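Invasion-associated protein B (Bartonella henselae, PDB 3DTD) is of unknown molecular function but belongs to the invasion-associated locus B family and is probably linked to bacterial entry into host cells. Local coordinates at residues Glu27-Trp32 with Ser156-Arg161; Met47-Val52 with Phe149-Gly154. One frame throughout, in Å; residues are numbered along the deposited sequence.

Interaction 1 (Glu27-Trp32 with Ser156-Arg161)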
ATOM      1  N   GLU C  27     -32.601  15.622  -2.053  1.00 39.30           N
ATOM      2  CA  GLU C  27     -33.848  15.388  -2.785  1.00 39.01           C
ATOM      3  C   GLU C  27     -33.562  15.294  -4.274  1.00 36.98           C
ATOM      4  O   GLU C  27     -32.686  15.981  -4.779  1.00 37.72           O
ATOM      5  CB  GLU C  27     -34.850  16.512  -2.535  1.00 39.05           C
ATOM      6  CG  GLU C  27     -35.203  16.710  -1.078  1.00 42.82           C
ATOM      7  CD  GLU C  27     -36.331  17.695  -0.864  1.00 52.31           C
ATOM      8  OE1 GLU C  27     -36.291  18.430   0.146  1.00 59.49           O
ATOM      9  OE2 GLU C  27     -37.260  17.733  -1.698  1.00 58.89           O
ATOM     10  N   THR C  28     -34.311  14.444  -4.971  1.00 40.28           N
ATOM     11  CA  THR C  28     -34.092  14.197  -6.391  1.00 39.85           C
ATOM     12  C   THR C  28     -35.359  14.491  -7.185  1.00 40.50           C
ATOM     13  O   THR C  28     -36.431  13.955  -6.886  1.00 42.66           O
ATOM     14  CB  THR C  28     -33.637  12.743  -6.644  1.00 42.37           C
ATOM     15  OG1 THR C  28     -32.556  12.416  -5.757  1.00 46.85           O
ATOM     16  CG2 THR C  28     -33.181  12.556  -8.094  1.00 44.51           C
ATOM     17  N   TYR C  29     -35.224  15.360  -8.183  1.00 38.49           N
ATOM     18  CA  TYR C  29     -36.314  15.696  -9.087  1.00 35.59           C
ATOM     19  C   TYR C  29     -35.816  15.569 -10.511  1.00 35.89           C
ATOM     20  O   TYR C  29     -35.159  16.472 -11.032  1.00 39.14           O
ATOM     21  CB  TYR C  29     -36.847  17.105  -8.807  1.00 38.46           C
ATOM     22  CG  TYR C  29     -37.480  17.225  -7.445  1.00 40.34           C
ATOM     23  CD1 TYR C  29     -38.810  16.863  -7.243  1.00 37.32           C
ATOM     24  CD2 TYR C  29     -36.743  17.678  -6.351  1.00 37.19           C
ATOM     25  CE1 TYR C  29     -39.392  16.955  -5.989  1.00 40.51           C
ATOM     26  CE2 TYR C  29     -37.316  17.769  -5.089  1.00 38.02           C
ATOM     27  CZ  TYR C  29     -38.640  17.406  -4.916  1.00 40.26           C
ATOM     28  OH  TYR C  29     -39.218  17.497  -3.675  1.00 49.69           O
ATOM     29  N   GLY C  30     -36.120  14.424 -11.120  1.00 35.05           N
ATOM     30  CA  GLY C  30     -35.624  14.083 -12.440  1.00 34.46           C
ATOM     31  C   GLY C  30     -34.122  13.927 -12.388  1.00 36.65           C
ATOM     32  O   GLY C  30     -33.605  13.044 -11.704  1.00 38.74           O
ATOM     33  N   LEU C  31     -33.427  14.812 -13.094  1.00 34.91           N
ATOM     34  CA  LEU C  31     -31.970  14.814 -13.122  1.00 32.62           C
ATOM     35  C   LEU C  31     -31.388  15.845 -12.153  1.00 32.59           C
ATOM     36  O   LEU C  31     -30.174  15.937 -11.987  1.00 34.77           O
ATOM     37  CB  LEU C  31     -31.462  15.052 -14.546  1.00 30.30           C
ATOM     38  CG  LEU C  31     -31.750  13.977 -15.601  1.00 31.89           C
ATOM     39  CD1 LEU C  31     -31.319  14.447 -16.972  1.00 24.81           C
ATOM     40  CD2 LEU C  31     -31.075  12.651 -15.266  1.00 28.33           C
ATOM     41  N   TRP C  32     -32.260  16.599 -11.494  1.00 34.26           N
ATOM     42  CA  TRP C  32     -31.830  17.673 -10.602  1.00 34.16           C
ATOM     43  C   TRP C  32     -31.877  17.277  -9.134  1.00 35.27           C
ATOM     44  O   TRP C  32     -32.741  16.505  -8.717  1.00 33.73           O
ATOM     45  CB  TRP C  32     -32.639  18.945 -10.870  1.00 31.59           C
ATOM     46  CG  TRP C  32     -32.168  19.650 -12.091  1.00 30.31           C
ATOM     47  CD1 TRP C  32     -32.436  19.314 -13.386  1.00 26.72           C
ATOM     48  CD2 TRP C  32     -31.311  20.799 -12.140  1.00 29.99           C
ATOM     49  NE1 TRP C  32     -31.804  20.185 -14.241  1.00 29.99           N
ATOM     50  CE2 TRP C  32     -31.107  21.109 -13.503  1.00 30.83           C
ATOM     51  CE3 TRP C  32     -30.694  21.598 -11.164  1.00 28.86           C
ATOM     52  CZ2 TRP C  32     -30.319  22.188 -13.916  1.00 32.14           C
ATOM     53  CZ3 TRP C  32     -29.913  22.671 -11.574  1.00 30.04           C
ATOM     54  CH2 TRP C  32     -29.732  22.955 -12.941  1.00 32.64           C
ATOM     55  N   SER C 156     -38.120  22.273 -13.518  1.00 41.51           N
ATOM     56  CA  SER C 156     -39.369  22.903 -13.092  1.00 37.34           C
ATOM     57  C   SER C 156     -39.825  22.378 -11.727  1.00 39.74           C
ATOM     58  O   SER C 156     -40.146  23.165 -10.836  1.00 41.88           O
ATOM     59  CB  SER C 156     -40.455  22.709 -14.162  1.00 37.41           C
ATOM     60  OG  SER C 156     -41.365  23.789 -14.198  1.00 52.88           O
ATOM     61  N   ASN C 157     -39.810  21.056 -11.560  1.00 37.05           N
ATOM     62  CA  ASN C 157     -40.213  20.428 -10.299  1.00 39.36           C
ATOM     63  C   ASN C 157     -39.272  20.700  -9.129  1.00 40.24           C
ATOM     64  O   ASN C 157     -39.725  20.838  -7.991  1.00 44.01           O
ATOM     65  CB  ASN C 157     -40.407  18.921 -10.474  1.00 42.49           C
ATOM     66  CG  ASN C 157     -41.706  18.575 -11.178  1.00 45.01           C
ATOM     67  OD1 ASN C 157     -42.687  19.319 -11.120  1.00 48.88           O
ATOM     68  ND2 ASN C 157     -41.722  17.428 -11.844  1.00 45.28           N
ATOM     69  N   ALA C 158     -37.973  20.780  -9.418  1.00 39.13           N
ATOM     70  CA  ALA C 158     -36.982  21.160  -8.414  1.00 37.91           C
ATOM     71  C   ALA C 158     -37.117  22.633  -8.009  1.00 36.29           C
ATOM     72  O   ALA C 158     -36.969  22.969  -6.837  1.00 36.80           O
ATOM     73  CB  ALA C 158     -35.568  20.850  -8.890  1.00 36.07           C
ATOM     74  N   LEU C 159     -37.418  23.499  -8.973  1.00 36.49           N
ATOM     75  CA  LEU C 159     -37.622  24.918  -8.681  1.00 38.79           C
ATOM     76  C   LEU C 159     -38.898  25.166  -7.873  1.00 40.69           C
ATOM     77  O   LEU C 159     -38.914  26.024  -6.996  1.00 44.58           O
ATOM     78  CB  LEU C 159     -37.604  25.752  -9.961  1.00 37.69           C
ATOM     79  CG  LEU C 159     -37.638  27.277  -9.838  1.00 38.13           C
ATOM     80  CD1 LEU C 159     -36.583  27.815  -8.871  1.00 37.00           C
ATOM     81  CD2 LEU C 159     -37.462  27.879 -11.207  1.00 38.14           C
ATOM     82  N   ASN C 160     -39.946  24.396  -8.164  1.00 41.18           N
ATOM     83  CA  ASN C 160     -41.182  24.394  -7.375  1.00 42.60           C
ATOM     84  C   ASN C 160     -40.972  24.006  -5.916  1.00 42.93           C
ATOM     85  O   ASN C 160     -41.608  24.567  -5.022  1.00 46.88           O
ATOM     86  CB  ASN C 160     -42.216  23.451  -7.995  1.00 41.89           C
ATOM     87  CG  ASN C 160     -42.798  23.987  -9.285  1.00 42.09           C
ATOM     88  OD1 ASN C 160     -42.583  25.139  -9.639  1.00 41.95           O
ATOM     89  ND2 ASN C 160     -43.538  23.147  -9.997  1.00 41.27           N
ATOM     90  N   ARG C 161     -40.086  23.036  -5.697  1.00 45.09           N
ATOM     91  CA  ARG C 161     -39.670  22.620  -4.363  1.00 43.31           C
ATOM     92  C   ARG C 161     -38.862  23.712  -3.656  1.00 42.48           C
ATOM     93  O   ARG C 161     -39.039  23.934  -2.458  1.00 44.92           O
ATOM     94  CB  ARG C 161     -38.885  21.304  -4.446  1.00 42.42           C
ATOM     95  CG  ARG C 161     -38.388  20.743  -3.116  1.00 43.46           C
ATOM     96  CD  ARG C 161     -39.506  20.469  -2.138  1.00 44.87           C
ATOM     97  NE  ARG C 161     -38.993  19.864  -0.916  1.00 53.63           N
ATOM     98  CZ  ARG C 161     -39.592  19.928   0.267  1.00 55.25           C
ATOM     99  NH1 ARG C 161     -40.740  20.581   0.404  1.00 57.42           N
ATOM    100  NH2 ARG C 161     -39.033  19.342   1.315  1.00 55.56           N
TER
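Arg161 meets the carboxylate of Glu27 side-on, using NE and NH2, and the two side chains cross at about a right angle. Arg161 NE lies 2.9 Å from Glu27 OE2, on that oxygen's syn side, while Arg161 NH2 bonds to Glu27 OE1 at 3.1 Å and stays close to the guanidinium plane. A weak third bond runs from NE to OE1. The fit is not coplanar: carboxylate and guanidinium are turned 44° apart. Glu27 OE2 also takes a hydrogen bond from Tyr29 OH at 2.8 Å, nearly along its C-O axis, so phenol and arginine together fix the carboxylate's rotation.

All this happens where strand 27-29, outermost within this chain in the larger antiparallel sheet, packs against the C-terminal helix 155-168. A type II' turn from Tyr29 to Trp32 then leads into strand 32-39.

The Tyr29 ring lies alongside the helix. Its CE2 approaches Arg161 CG obliquely at 3.7 Å, and Asn157 O sits over one face, offset toward the rim. Arg161 bends at chi2 (59°), which carries NE past the phenol to the carboxylate beyond it. Nearer the turn the contact becomes apolar: Ala158 CB is 4.0 Å from Tyr29 CB and equally far from Trp32 CB. The indole itself leads away from the helix segment, and its NE1 donates to Gln151 O.

Interaction 2 (Met47-Val52 with Phe149-Gly154)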
ATOM      1  N   MET C  47     -30.179  24.147  -5.733  1.00 40.92           N
ATOM      2  CA  MET C  47     -30.643  23.285  -6.800  1.00 36.75           C
ATOM      3  C   MET C  47     -29.431  23.005  -7.666  1.00 35.78           C
ATOM      4  O   MET C  47     -28.804  23.941  -8.157  1.00 35.37           O
ATOM      5  CB  MET C  47     -31.640  24.100  -7.605  1.00 40.98           C
ATOM      6  CG  MET C  47     -32.722  23.368  -8.296  1.00 41.94           C
ATOM      7  SD  MET C  47     -33.765  24.582  -9.140  1.00 31.55           S
ATOM      8  CE  MET C  47     -33.869  23.720 -10.688  1.00 28.66           C
ATOM      9  N   HIS C  48     -29.078  21.740  -7.864  1.00 36.12           N
ATOM     10  CA  HIS C  48     -27.832  21.444  -8.579  1.00 33.95           C
ATOM     11  C   HIS C  48     -27.848  20.234  -9.503  1.00 33.69           C
ATOM     12  O   HIS C  48     -28.669  19.336  -9.360  1.00 32.58           O
ATOM     13  CB  HIS C  48     -26.638  21.380  -7.616  1.00 31.25           C
ATOM     14  CG  HIS C  48     -26.770  20.336  -6.553  1.00 33.61           C
ATOM     15  ND1 HIS C  48     -26.155  19.107  -6.641  1.00 36.89           N
ATOM     16  CD2 HIS C  48     -27.448  20.336  -5.383  1.00 31.33           C
ATOM     17  CE1 HIS C  48     -26.442  18.398  -5.566  1.00 36.66           C
ATOM     18  NE2 HIS C  48     -27.228  19.118  -4.789  1.00 34.86           N
ATOM     19  N   ARG C  49     -26.916  20.250 -10.454  1.00 34.61           N
ATOM     20  CA  ARG C  49     -26.788  19.243 -11.500  1.00 35.47           C
ATOM     21  C   ARG C  49     -25.331  19.175 -11.986  1.00 37.50           C
ATOM     22  O   ARG C  49     -24.715  20.206 -12.258  1.00 37.22           O
ATOM     23  CB  ARG C  49     -27.721  19.596 -12.668  1.00 34.53           C
ATOM     24  CG  ARG C  49     -27.470  18.839 -13.966  1.00 32.80           C
ATOM     25  CD  ARG C  49     -28.327  17.594 -14.049  1.00 34.51           C
ATOM     26  NE  ARG C  49     -27.809  16.627 -15.013  1.00 35.25           N
ATOM     27  CZ  ARG C  49     -27.651  15.328 -14.774  1.00 35.17           C
ATOM     28  NH1 ARG C  49     -27.987  14.800 -13.603  1.00 34.56           N
ATOM     29  NH2 ARG C  49     -27.170  14.552 -15.728  1.00 33.44           N
ATOM     30  N   GLN C  50     -24.774  17.996 -12.095  1.00 39.06           N
ATOM     31  CA  GLN C  50     -23.539  17.876 -12.791  1.00 38.82           C
ATOM     32  C   GLN C  50     -23.617  16.969 -13.959  1.00 35.44           C
ATOM     33  O   GLN C  50     -24.406  16.096 -13.991  1.00 36.10           O
ATOM     34  CB  GLN C  50     -22.398  17.550 -11.857  1.00 37.86           C
ATOM     35  CG  GLN C  50     -22.454  16.247 -11.261  1.00 50.42           C
ATOM     36  CD  GLN C  50     -21.535  16.111 -10.114  1.00 51.58           C
ATOM     37  OE1 GLN C  50     -21.370  15.051  -9.598  1.00 47.86           O
ATOM     38  NE2 GLN C  50     -20.937  17.185  -9.707  1.00 56.67           N
ATOM     39  N   GLU C  51     -22.802  17.235 -14.946  1.00 34.08           N
ATOM     40  CA  GLU C  51     -22.708  16.415 -16.142  1.00 36.16           C
ATOM     41  C   GLU C  51     -21.334  15.755 -16.233  1.00 37.00           C
ATOM     42  O   GLU C  51     -20.311  16.375 -15.944  1.00 36.14           O
ATOM     43  CB  GLU C  51     -22.999  17.230 -17.407  1.00 37.80           C
ATOM     44  CG  GLU C  51     -24.282  18.072 -17.377  1.00 38.06           C
ATOM     45  CD  GLU C  51     -25.580  17.257 -17.451  1.00 42.91           C
ATOM     46  OE1 GLU C  51     -25.543  16.033 -17.716  1.00 47.50           O
ATOM     47  OE2 GLU C  51     -26.654  17.859 -17.248  1.00 43.92           O
ATOM     48  N   VAL C  52     -21.327  14.487 -16.631  1.00 38.91           N
ATOM     49  CA  VAL C  52     -20.101  13.696 -16.710  1.00 38.26           C
ATOM     50  C   VAL C  52     -19.848  13.197 -18.133  1.00 40.34           C
ATOM     51  O   VAL C  52     -20.760  13.177 -18.962  1.00 40.15           O
ATOM     52  CB  VAL C  52     -20.100  12.493 -15.703  1.00 36.53           C
ATOM     53  CG1 VAL C  52     -20.311  12.975 -14.269  1.00 32.80           C
ATOM     54  CG2 VAL C  52     -21.143  11.441 -16.076  1.00 34.01           C
ATOM     55  N   PHE C 149     -23.596  21.093 -22.512  1.00 42.14           N
ATOM     56  CA  PHE C 149     -24.962  21.441 -22.134  1.00 41.17           C
ATOM     57  C   PHE C 149     -25.247  21.041 -20.693  1.00 40.87           C
ATOM     58  O   PHE C 149     -24.496  20.273 -20.089  1.00 41.53           O
ATOM     59  CB  PHE C 149     -25.998  20.784 -23.075  1.00 44.39           C
ATOM     60  CG  PHE C 149     -25.773  19.313 -23.294  1.00 47.84           C
ATOM     61  CD1 PHE C 149     -26.258  18.373 -22.386  1.00 47.22           C
ATOM     62  CD2 PHE C 149     -25.069  18.867 -24.409  1.00 48.94           C
ATOM     63  CE1 PHE C 149     -26.035  17.024 -22.581  1.00 49.56           C
ATOM     64  CE2 PHE C 149     -24.840  17.518 -24.609  1.00 50.32           C
ATOM     65  CZ  PHE C 149     -25.319  16.601 -23.695  1.00 51.81           C
ATOM     66  N   VAL C 150     -26.336  21.578 -20.152  1.00 39.61           N
ATOM     67  CA  VAL C 150     -26.913  21.102 -18.901  1.00 35.68           C
ATOM     68  C   VAL C 150     -28.314  20.573 -19.230  1.00 37.29           C
ATOM     69  O   VAL C 150     -29.106  21.267 -19.861  1.00 36.85           O
ATOM     70  CB  VAL C 150     -26.971  22.221 -17.820  1.00 35.21           C
ATOM     71  CG1 VAL C 150     -27.607  21.715 -16.536  1.00 29.06           C
ATOM     72  CG2 VAL C 150     -25.575  22.756 -17.521  1.00 32.12           C
ATOM     73  N   GLN C 151     -28.598  19.334 -18.834  1.00 37.74           N
ATOM     74  CA  GLN C 151     -29.906  18.729 -19.076  1.00 36.05           C
ATOM     75  C   GLN C 151     -30.923  19.285 -18.086  1.00 36.79           C
ATOM     76  O   GLN C 151     -30.641  19.387 -16.891  1.00 36.06           O
ATOM     77  CB  GLN C 151     -29.827  17.210 -18.970  1.00 35.04           C
ATOM     78  CG  GLN C 151     -28.907  16.553 -19.979  1.00 36.08           C
ATOM     79  CD  GLN C 151     -28.856  15.049 -19.821  1.00 39.49           C
ATOM     80  OE1 GLN C 151     -29.701  14.330 -20.350  1.00 44.44           O
ATOM     81  NE2 GLN C 151     -27.854  14.563 -19.093  1.00 37.82           N
ATOM     82  N   LEU C 152     -32.101  19.640 -18.593  1.00 39.39           N
ATOM     83  CA  LEU C 152     -33.101  20.367 -17.808  1.00 37.02           C
ATOM     84  C   LEU C 152     -34.275  19.522 -17.300  1.00 35.97           C
ATOM     85  O   LEU C 152     -35.226  20.065 -16.744  1.00 39.71           O
ATOM     86  CB  LEU C 152     -33.620  21.580 -18.597  1.00 35.03           C
ATOM     87  CG  LEU C 152     -32.605  22.649 -19.015  1.00 35.01           C
ATOM     88  CD1 LEU C 152     -33.247  23.629 -19.990  1.00 34.24           C
ATOM     89  CD2 LEU C 152     -32.006  23.385 -17.807  1.00 30.39           C
ATOM     90  N   ASN C 153     -34.211  18.205 -17.489  1.00 39.16           N
ATOM     91  CA  ASN C 153     -35.259  17.308 -16.994  1.00 38.07           C
ATOM     92  C   ASN C 153     -35.341  17.325 -15.468  1.00 39.06           C
ATOM     93  O   ASN C 153     -34.419  16.888 -14.778  1.00 39.34           O
ATOM     94  CB  ASN C 153     -35.070  15.877 -17.508  1.00 41.24           C
ATOM     95  CG  ASN C 153     -36.210  14.956 -17.097  1.00 44.16           C
ATOM     96  OD1 ASN C 153     -36.107  14.220 -16.117  1.00 50.41           O
ATOM     97  ND2 ASN C 153     -37.312  15.013 -17.833  1.00 50.34           N
ATOM     98  N   GLY C 154     -36.443  17.865 -14.959  1.00 36.66           N
ATOM     99  CA  GLY C 154     -36.654  17.990 -13.528  1.00 30.90           C
ATOM    100  C   GLY C 154     -36.424  19.387 -12.977  1.00 34.38           C
ATOM    101  O   GLY C 154     -36.596  19.600 -11.779  1.00 37.82           O
TER
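Glu51, near the end of the long strand 42-52, reaches across to Val150 and Gln151 on strand 144-151, the outermost strand of the second antiparallel sheet within the chain. The two strands belong to different sheets, and segments 47-52 and 149-151 lie at 123° to each other; in place of strand-to-strand backbone pairing, the Glu51 side chain makes the connection, to one backbone N-H and one side-chain amide.

The tight part is the Glu51 carboxylate, which is buried and gripped by four bonds from the protein. Gln151 N donates an almost straight bond (173°) to Glu51 OE2 at 2.9 Å, and the amide NE2 of Gln151 reaches Glu51 OE1 at 3.1 Å, with that oxygen lying in the amide plane. From the opposite face of the carboxylate Arg49 comes in side-on, its NE 2.8 Å from Glu51 OE2 and its NH2 bonding to OE1. Two protein N-H donors on each oxygen would be expected to favour the charged form of the acid. Glu51 CG, anti to the carbonyl carbon (chi1 -50°), lies 3.5 Å from Phe149 O, and the bend at chi2 then swings the carboxylate to Gln151.

Away from the carboxylate the contact thins. Arg49 CG meets Val150 CG1 at 3.9 Å, and Met47 packs on Phe155 and Leu159 of helix 155-168. Glu51 OE1 also hydrogen-bonds a glycerol, probably from the crystallisation liquor, and Gln151 OE1 accepts from Thr28 N of a neighbouring subunit. Arg49 NH2 and Gln151 NE2, which reach Glu51 OE1 from opposite faces, come within 3.4 Å of each other without bonding, since both are donors.

How the interactions relate
The centres of the two contacts lie about 10 Å apart, and interaction 2 is nested along the chain inside the loop closed by interaction 1. Both reach the larger antiparallel sheet: interaction 1 at its outermost strand 27-29, interaction 2 at strand 42-52, with strand 32-39 between them. Their second segments follow one another, strand 144-151 leading through a short loop into helix 155-168. Leu31 joins them directly, Leu31 N lying 2.9 Å from Asn153 O and Leu31 O the same distance from Arg49 NH1. The C-terminal part of the chain is thus tied to the N-terminal strands at two successive places, first from the smaller sheet and then from the helix.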